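Local coordinates for protein class I phosphodiesterase PDEB1 (Leishmania major, PDB 2R8Q) that belongs to the class I phosphodiesterases, whose all-helical catalytic domain holds here a zinc ion, a magnesium ion and bound 3-isobutyl-1-methylxanthine, at residues S224-L229 with R319-N324; G233-K236 with T240-R243; M282-G287 with D295-N300. All blocks are in the same frame, centred on the assembly; numbering follows the deposited sequence.

Contact 1 (S224-L229 with R319-N324); sequences SRFTEL and RDIVGN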
loop_
_atom_site.group_PDB
_atom_site.type_symbol
_atom_site.label_atom_id
_atom_site.label_comp_id
_atom_site.label_asym_id
_atom_site.label_seq_id
_atom_site.Cartn_x
_atom_site.Cartn_y
_atom_site.Cartn_z
ATOM N N SER A 224 6.153 -13.374 23.603
ATOM C CA SER A 224 6.991 -14.569 23.678
ATOM C C SER A 224 8.437 -14.234 23.320
ATOM O O SER A 224 9.368 -14.635 24.019
ATOM C CB SER A 224 6.465 -15.641 22.719
ATOM O OG SER A 224 7.346 -16.755 22.648
ATOM N N ARG A 225 8.620 -13.502 22.225
ATOM C CA ARG A 225 9.956 -13.130 21.789
ATOM C C ARG A 225 10.608 -12.166 22.773
ATOM O O ARG A 225 11.815 -12.240 23.009
ATOM C CB ARG A 225 9.904 -12.539 20.373
ATOM C CG ARG A 225 9.576 -13.601 19.320
ATOM C CD ARG A 225 9.585 -13.073 17.893
ATOM N NE ARG A 225 8.504 -12.128 17.637
ATOM C CZ ARG A 225 8.658 -10.809 17.601
ATOM N NH1 ARG A 225 9.856 -10.276 17.802
ATOM N NH2 ARG A 225 7.616 -10.022 17.367
ATOM N N PHE A 226 9.812 -11.273 23.358
ATOM C CA PHE A 226 10.341 -10.328 24.339
ATOM C C PHE A 226 10.836 -11.095 25.560
ATOM O O PHE A 226 11.890 -10.786 26.117
ATOM C CB PHE A 226 9.263 -9.341 24.793
ATOM C CG PHE A 226 9.684 -8.495 25.965
ATOM C CD1 PHE A 226 10.497 -7.383 25.783
ATOM C CD2 PHE A 226 9.310 -8.847 27.259
ATOM C CE1 PHE A 226 10.937 -6.631 26.878
ATOM C CE2 PHE A 226 9.745 -8.104 28.357
ATOM C CZ PHE A 226 10.560 -6.996 28.164
ATOM N N THR A 227 10.061 -12.091 25.975
ATOM C CA THR A 227 10.413 -12.904 27.132
ATOM C C THR A 227 11.707 -13.677 26.887
ATOM O O THR A 227 12.551 -13.785 27.781
ATOM C CB THR A 227 9.286 -13.890 27.470
ATOM O OG1 THR A 227 8.059 -13.168 27.633
ATOM C CG2 THR A 227 9.601 -14.633 28.763
ATOM N N GLU A 228 11.864 -14.213 25.678
ATOM C CA GLU A 228 13.076 -14.955 25.339
ATOM C C GLU A 228 14.264 -13.998 25.408
ATOM O O GLU A 228 15.364 -14.386 25.800
ATOM C CB GLU A 228 12.961 -15.563 23.937
ATOM C CG GLU A 228 14.178 -16.373 23.482
ATOM C CD GLU A 228 14.574 -17.459 24.469
ATOM O OE1 GLU A 228 13.673 -18.104 25.043
ATOM O OE2 GLU A 228 15.790 -17.677 24.661
ATOM N N LEU A 229 14.037 -12.744 25.026
ATOM C CA LEU A 229 15.087 -11.734 25.074
ATOM C C LEU A 229 15.549 -11.591 26.521
ATOM O O LEU A 229 16.744 -11.515 26.804
ATOM C CB LEU A 229 14.552 -10.391 24.565
ATOM C CG LEU A 229 15.428 -9.158 24.796
ATOM C CD1 LEU A 229 16.741 -9.319 24.063
ATOM C CD2 LEU A 229 14.697 -7.911 24.319
ATOM N N ARG A 319 2.953 -6.092 33.441
ATOM C CA ARG A 319 3.613 -6.774 34.545
ATOM C C ARG A 319 4.835 -7.530 34.025
ATOM O O ARG A 319 5.903 -7.504 34.638
ATOM C CB ARG A 319 2.632 -7.737 35.221
ATOM C CG ARG A 319 1.470 -7.016 35.887
ATOM C CD ARG A 319 0.252 -7.910 36.036
ATOM N NE ARG A 319 -0.914 -7.151 36.477
ATOM C CZ ARG A 319 -2.168 -7.582 36.377
ATOM N NH1 ARG A 319 -2.421 -8.770 35.845
ATOM N NH2 ARG A 319 -3.168 -6.824 36.808
ATOM N N ASP A 320 4.674 -8.180 32.879
ATOM C CA ASP A 320 5.754 -8.949 32.272
ATOM C C ASP A 320 6.911 -8.110 31.744
ATOM O O ASP A 320 8.070 -8.390 32.046
ATOM C CB ASP A 320 5.203 -9.818 31.139
ATOM C CG ASP A 320 4.603 -11.114 31.640
ATOM O OD1 ASP A 320 4.108 -11.140 32.786
ATOM O OD2 ASP A 320 4.616 -12.105 30.882
ATOM N N ILE A 321 6.617 -7.076 30.961
ATOM C CA ILE A 321 7.700 -6.271 30.416
ATOM C C ILE A 321 8.401 -5.414 31.461
ATOM O O ILE A 321 9.604 -5.185 31.364
ATOM C CB ILE A 321 7.218 -5.379 29.244
ATOM C CG1 ILE A 321 6.251 -4.305 29.747
ATOM C CG2 ILE A 321 6.549 -6.249 28.185
ATOM C CD1 ILE A 321 5.845 -3.313 28.662
ATOM N N VAL A 322 7.663 -4.951 32.465
ATOM C CA VAL A 322 8.265 -4.138 33.515
ATOM C C VAL A 322 9.113 -5.016 34.432
ATOM O O VAL A 322 10.237 -4.662 34.785
ATOM C CB VAL A 322 7.189 -3.415 34.359
ATOM C CG1 VAL A 322 7.826 -2.764 35.579
ATOM C CG2 VAL A 322 6.499 -2.356 33.514
ATOM N N GLY A 323 8.572 -6.171 34.802
ATOM C CA GLY A 323 9.298 -7.070 35.678
ATOM C C GLY A 323 10.524 -7.706 35.048
ATOM O O GLY A 323 11.488 -8.015 35.747
ATOM N N ASN A 324 10.505 -7.885 33.730
ATOM C CA ASN A 324 11.622 -8.525 33.044
ATOM C C ASN A 324 12.678 -7.621 32.414
ATOM O O ASN A 324 13.768 -8.093 32.084
ATOM C CB ASN A 324 11.095 -9.488 31.976
ATOM C CG ASN A 324 10.424 -10.710 32.575
ATOM O OD1 ASN A 324 11.030 -11.442 33.358
ATOM N ND2 ASN A 324 9.170 -10.940 32.205
HETATM O O HOH W 1 5.967 -13.550 29.132
#

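Contact 2 (G233-K236 with T240-R243); sequences GFEK and THRR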
loop_
_atom_site.group_PDB
_atom_site.type_symbol
_atom_site.label_atom_id
_atom_site.label_comp_id
_atom_site.label_asym_id
_atom_site.label_seq_id
_atom_site.Cartn_x
_atom_site.Cartn_y
_atom_site.Cartn_z
ATOM N N GLY A 233 19.086 -12.793 28.038
ATOM C CA GLY A 233 19.871 -11.659 28.494
ATOM C C GLY A 233 20.001 -10.537 27.477
ATOM O O GLY A 233 20.565 -10.725 26.399
ATOM N N PHE A 234 19.478 -9.365 27.827
ATOM C CA PHE A 234 19.540 -8.199 26.950
ATOM C C PHE A 234 20.971 -7.695 26.780
ATOM O O PHE A 234 21.709 -7.529 27.757
ATOM C CB PHE A 234 18.678 -7.063 27.517
ATOM C CG PHE A 234 18.818 -5.762 26.773
ATOM C CD1 PHE A 234 18.186 -5.568 25.548
ATOM C CD2 PHE A 234 19.608 -4.738 27.287
ATOM C CE1 PHE A 234 18.344 -4.372 24.844
ATOM C CE2 PHE A 234 19.772 -3.539 26.593
ATOM C CZ PHE A 234 19.138 -3.357 25.367
ATOM N N GLU A 235 21.364 -7.456 25.533
ATOM C CA GLU A 235 22.694 -6.939 25.233
ATOM C C GLU A 235 22.511 -5.668 24.420
ATOM O O GLU A 235 22.066 -5.715 23.274
ATOM C CB GLU A 235 23.501 -7.968 24.443
ATOM C CG GLU A 235 23.830 -9.211 25.249
ATOM C CD GLU A 235 24.660 -10.206 24.472
ATOM O OE1 GLU A 235 25.786 -9.850 24.063
ATOM O OE2 GLU A 235 24.186 -11.343 24.270
ATOM N N LYS A 236 22.854 -4.529 25.012
ATOM C CA LYS A 236 22.672 -3.253 24.332
ATOM C C LYS A 236 23.410 -3.117 23.006
ATOM O O LYS A 236 22.971 -2.378 22.129
ATOM C CB LYS A 236 23.063 -2.093 25.253
ATOM C CG LYS A 236 22.643 -0.733 24.708
ATOM C CD LYS A 236 22.929 0.384 25.693
ATOM C CE LYS A 236 22.526 1.733 25.120
ATOM N NZ LYS A 236 22.847 2.838 26.063
ATOM N N THR A 240 19.399 -6.210 17.140
ATOM C CA THR A 240 18.105 -6.886 17.145
ATOM C C THR A 240 17.450 -6.810 18.514
ATOM O O THR A 240 16.229 -6.768 18.617
ATOM C CB THR A 240 18.222 -8.368 16.736
ATOM O OG1 THR A 240 18.903 -9.102 17.764
ATOM C CG2 THR A 240 18.976 -8.489 15.417
ATOM N N HIS A 241 18.260 -6.803 19.567
ATOM C CA HIS A 241 17.719 -6.696 20.912
ATOM C C HIS A 241 17.074 -5.328 21.080
ATOM O O HIS A 241 15.954 -5.211 21.591
ATOM C CB HIS A 241 18.824 -6.868 21.955
ATOM C CG HIS A 241 19.210 -8.293 22.195
ATOM N ND1 HIS A 241 19.982 -8.682 23.269
ATOM C CD2 HIS A 241 18.914 -9.425 21.512
ATOM C CE1 HIS A 241 20.144 -9.993 23.238
ATOM N NE2 HIS A 241 19.506 -10.468 22.183
ATOM N N ARG A 242 17.779 -4.290 20.645
ATOM C CA ARG A 242 17.253 -2.942 20.763
ATOM C C ARG A 242 16.021 -2.766 19.878
ATOM O O ARG A 242 15.103 -2.019 20.225
ATOM C CB ARG A 242 18.334 -1.909 20.418
ATOM C CG ARG A 242 19.579 -2.024 21.293
ATOM C CD ARG A 242 20.401 -0.743 21.261
ATOM N NE ARG A 242 20.618 -0.292 19.892
ATOM C CZ ARG A 242 21.477 -0.844 19.041
ATOM N NH1 ARG A 242 22.229 -1.875 19.413
ATOM N NH2 ARG A 242 21.566 -0.380 17.803
ATOM N N ARG A 243 15.987 -3.460 18.742
ATOM C CA ARG A 243 14.830 -3.354 17.858
ATOM C C ARG A 243 13.605 -3.940 18.550
ATOM O O ARG A 243 12.519 -3.360 18.500
ATOM C CB ARG A 243 15.069 -4.090 16.535
ATOM C CG ARG A 243 13.921 -3.925 15.531
ATOM C CD ARG A 243 13.635 -2.447 15.270
ATOM N NE ARG A 243 14.868 -1.695 15.043
ATOM C CZ ARG A 243 15.503 -1.624 13.879
ATOM N NH1 ARG A 243 15.019 -2.248 12.811
ATOM N NH2 ARG A 243 16.639 -0.946 13.788
#

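Contact 3 (M282-G287 with D295-N300); sequences MEKEKG and DRSKNN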
loop_
_atom_site.group_PDB
_atom_site.type_symbol
_atom_site.label_atom_id
_atom_site.label_comp_id
_atom_site.label_asym_id
_atom_site.label_seq_id
_atom_site.Cartn_x
_atom_site.Cartn_y
_atom_site.Cartn_z
ATOM N N MET A 282 -21.895 -1.001 11.859
ATOM C CA MET A 282 -21.585 -1.217 10.448
ATOM C C MET A 282 -21.651 -2.694 10.091
ATOM O O MET A 282 -22.059 -3.051 8.983
ATOM C CB MET A 282 -20.198 -0.667 10.107
ATOM C CG MET A 282 -20.133 0.848 10.071
ATOM S SD MET A 282 -18.513 1.456 9.570
ATOM C CE MET A 282 -17.717 1.598 11.149
ATOM N N GLU A 283 -21.250 -3.554 11.023
ATOM C CA GLU A 283 -21.287 -4.989 10.777
ATOM C C GLU A 283 -22.733 -5.465 10.678
ATOM O O GLU A 283 -23.048 -6.342 9.872
ATOM C CB GLU A 283 -20.540 -5.739 11.885
ATOM C CG GLU A 283 -19.053 -5.395 11.920
ATOM C CD GLU A 283 -18.302 -6.090 13.033
ATOM O OE1 GLU A 283 -18.846 -6.173 14.155
ATOM O OE2 GLU A 283 -17.159 -6.534 12.790
ATOM N N LYS A 284 -23.612 -4.882 11.486
ATOM C CA LYS A 284 -25.020 -5.254 11.448
ATOM C C LYS A 284 -25.608 -4.835 10.108
ATOM O O LYS A 284 -26.461 -5.523 9.549
ATOM C CB LYS A 284 -25.790 -4.575 12.582
ATOM C CG LYS A 284 -25.370 -5.033 13.969
ATOM C CD LYS A 284 -26.173 -4.340 15.053
ATOM C CE LYS A 284 -25.687 -4.748 16.435
ATOM N NZ LYS A 284 -26.490 -4.099 17.511
ATOM N N GLU A 285 -25.142 -3.703 9.589
ATOM C CA GLU A 285 -25.630 -3.201 8.311
ATOM C C GLU A 285 -25.127 -4.046 7.146
ATOM O O GLU A 285 -25.753 -4.087 6.087
ATOM C CB GLU A 285 -25.205 -1.743 8.119
ATOM C CG GLU A 285 -25.830 -0.787 9.123
ATOM C CD GLU A 285 -25.447 0.657 8.869
ATOM O OE1 GLU A 285 -25.742 1.166 7.766
ATOM O OE2 GLU A 285 -24.852 1.283 9.773
ATOM N N LYS A 286 -24.000 -4.722 7.341
ATOM C CA LYS A 286 -23.436 -5.564 6.294
ATOM C C LYS A 286 -23.805 -7.038 6.467
ATOM O O LYS A 286 -23.378 -7.894 5.688
ATOM C CB LYS A 286 -21.916 -5.384 6.243
ATOM C CG LYS A 286 -21.517 -3.961 5.869
ATOM C CD LYS A 286 -20.023 -3.791 5.677
ATOM C CE LYS A 286 -19.713 -2.378 5.188
ATOM N NZ LYS A 286 -18.261 -2.152 4.938
ATOM N N GLY A 287 -24.606 -7.326 7.488
ATOM C CA GLY A 287 -25.043 -8.690 7.729
ATOM C C GLY A 287 -23.995 -9.679 8.204
ATOM O O GLY A 287 -24.083 -10.868 7.903
ATOM N N ASP A 295 -21.106 -4.702 20.343
ATOM C CA ASP A 295 -22.559 -4.604 20.290
ATOM C C ASP A 295 -23.145 -3.545 21.218
ATOM O O ASP A 295 -23.219 -3.729 22.434
ATOM C CB ASP A 295 -23.182 -5.960 20.612
ATOM C CG ASP A 295 -24.585 -6.092 20.065
ATOM O OD1 ASP A 295 -25.299 -5.071 20.019
ATOM O OD2 ASP A 295 -24.975 -7.219 19.688
ATOM N N ARG A 296 -23.575 -2.444 20.616
ATOM C CA ARG A 296 -24.162 -1.319 21.331
ATOM C C ARG A 296 -25.452 -1.718 22.050
ATOM O O ARG A 296 -25.743 -1.231 23.144
ATOM C CB ARG A 296 -24.456 -0.203 20.325
ATOM C CG ARG A 296 -24.993 1.086 20.908
ATOM C CD ARG A 296 -25.485 2.000 19.794
ATOM N NE ARG A 296 -24.437 2.339 18.831
ATOM C CZ ARG A 296 -23.416 3.149 19.089
ATOM N NH1 ARG A 296 -23.296 3.708 20.287
ATOM N NH2 ARG A 296 -22.517 3.409 18.146
ATOM N N SER A 297 -26.208 -2.617 21.427
ATOM C CA SER A 297 -27.489 -3.074 21.961
ATOM C C SER A 297 -27.447 -3.878 23.256
ATOM O O SER A 297 -28.468 -4.017 23.931
ATOM C CB SER A 297 -28.230 -3.880 20.891
ATOM O OG SER A 297 -28.440 -3.094 19.730
ATOM N N LYS A 298 -26.285 -4.418 23.608
ATOM C CA LYS A 298 -26.178 -5.197 24.836
ATOM C C LYS A 298 -25.931 -4.318 26.056
ATOM O O LYS A 298 -26.032 -4.777 27.194
ATOM C CB LYS A 298 -25.079 -6.255 24.707
ATOM C CG LYS A 298 -25.456 -7.391 23.768
ATOM C CD LYS A 298 -24.449 -8.528 23.803
ATOM C CE LYS A 298 -24.907 -9.683 22.922
ATOM N NZ LYS A 298 -23.944 -10.820 22.926
ATOM N N ASN A 299 -25.618 -3.048 25.809
ATOM C CA ASN A 299 -25.365 -2.083 26.876
ATOM C C ASN A 299 -24.452 -2.642 27.963
ATOM O O ASN A 299 -24.805 -2.635 29.142
ATOM C CB ASN A 299 -26.688 -1.635 27.505
ATOM C CG ASN A 299 -27.613 -0.966 26.507
ATOM O OD1 ASN A 299 -28.039 -1.580 25.528
ATOM N ND2 ASN A 299 -27.927 0.301 26.750
ATOM N N ASN A 300 -23.278 -3.122 27.563
ATOM C CA ASN A 300 -22.322 -3.683 28.509
ATOM C C ASN A 300 -21.774 -2.614 29.449
ATOM O O ASN A 300 -21.742 -1.430 29.112
ATOM C CB ASN A 300 -21.162 -4.345 27.761
ATOM C CG ASN A 300 -21.617 -5.486 26.874
ATOM O OD1 ASN A 300 -22.215 -6.452 27.345
ATOM N ND2 ASN A 300 -21.332 -5.380 25.581
#

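Contact 1 (S224-L229 with R319-N324)
Phe226 lays one face of its ring over the CG2 methyl of Ile321. Ile321 CG2 stands 4.0 Å from the centroid of the Phe226 ring, 24° off the ring normal, a CH-pi contact shifted toward the rim. The CE2 corner reaches farther, to the backbone. Phe226 CE2 lies 3.4 Å from Ile321 CA and 3.7 Å from Ile321 CG2. Phe226 CG is anti to the backbone N (chi1 170°), which carries the ring across the gap between the two helices. The two side chains meet at about a right angle. The delta end of Ile321 leads away from the ring, so the gamma methyl does the touching.

At the ring edge, near its plane, sits Asp320 O, 4.1 Å from Phe226 CE2. Asp320 O accepts Asn324 N and, weakly, Asn324 ND2 at 2.8 Å. The Asn324 amide is folded back on its own helix, with this weak bond, while Asn324 CB borders the ring obliquely.

A water spans the more polar side. It donates to Thr227 OG1 and to Asp320 OD2, each at 2.6 Å, and links the helices where their side chains do not meet. Thr248 of helix 239-254 touches both Phe226 and Ile321, and Leu325 also packs on Phe226.

The short helix axes pass 10.5 Å apart at only 15°, nearly parallel. The wide spacing suits a large aromatic residue between them. The Phe226-Ile321 pair joins helices 219-232 and 302-324 side by side in the all-helical phosphodiesterase catalytic domain.

Contact 2 (G233-K236 with T240-R243)
His241 packs on Phe234 and Glu235 of the loop before its helix, the short loop joining helices 219-232 and 239-254 of the all-helical phosphodiesterase domain. His241 CB lies 3.8 Å from Phe234 CE1, and it also nears Glu235 O. CG comes next, facing Glu235 O and N. The ring then runs along the loop backbone, past Phe234, whose side chain slides by in the opposite direction. CG is anti to the carbonyl carbon (chi1 -79°), which sends the ring toward the loop. Glu235 N donates to His241 ND1 at 2.9 Å, with an N-H...acceptor angle of 155°. The donor sits almost exactly in the ring plane. ND1 is the acceptor, so this nitrogen is unprotonated here. Farther out, His241 CE1 comes 3.3 Å from Gly233 O. The bond fixes the rotation of the imidazole.

Gly233 has positive phi, with backbone angles that call for glycine, and it turns the chain out of helix 219-232. Phe234 also packs on Leu124 and Leu325.

A second link starts from the next helical residue. The Arg242 chain bends at chi3, and Arg242 CD passes 3.2 Å from Lys236 O. The rest of the guanidinium is held by carboxylates, NE by Glu129 and NH2 by Asp239. Lys236 sends its NZ elsewhere, to Glu123 O. Arg242 NH1 gives its hydrogen to Lys236 O at 2.9 Å, and this donor is tilted 21° from the carbonyl plane.

Contact 3 (M282-G287 with D295-N300)
An Asx turn opens the 3-10 segment 296-298, and a lysine from the end of helix 262-285 closes on it in a surface salt bridge. Lys284 NZ meets Asp295 OD1 at 2.9 Å. The lysine is extended beyond CG, so the chain spans the gap and delivers NZ to the loop. Lys284 CE follows close behind, 3.6 Å from Asp295 OD1. The two side chains cross at about a right angle.

Asp295 OD1 takes two donors. Ser297 N gives Asp295 OD1 the Asx-turn bond at 3.0 Å, with an N-H...acceptor angle of 130°, on the anti side of the carboxylate. Lys284 NZ arrives from above the carboxylate plane, 46° out of it, and on the opposite face from Ser297 N. The Asp295 CG position, anti to the backbone N (chi1 -157°), sets OD1 between the two. Ser297 OG stands 3.1 Å from Lys284 NZ, but the angle is poor for a hydrogen bond.

Nearby, Arg296 pairs with Asp281 and Glu274 of helix 262-285, giving the loop a second charged tie to that helix. Lys284 also touches Val290.

One carboxylate oxygen thus serves both the turn and the ion pair. The positive lysine would be expected to favour the ionised form of Asp295, although the contact's place at the surface should weaken the attraction.

All three contacts lie within the catalytic domain of one helical chain. Contact 1 joins helices 219-232 and 302-324, which are far apart in sequence. Contacts 2 and 3 are nested between its segments, one after the other. Contact 2 sits where helix 219-232 passes to helix 239-254, and its centre is about 12 Å from that of contact 1. The two touch, with Leu229 CD1 3.3 Å from His241 CG. Contact 3 joins the end of helix 262-285 to the loop before helix 302-324. Its centre is about 36 Å from that of contact 1. It is about 44 Å from that of contact 2, across the chain's centre. A long-range helix pairing thus encloses two local loop closures.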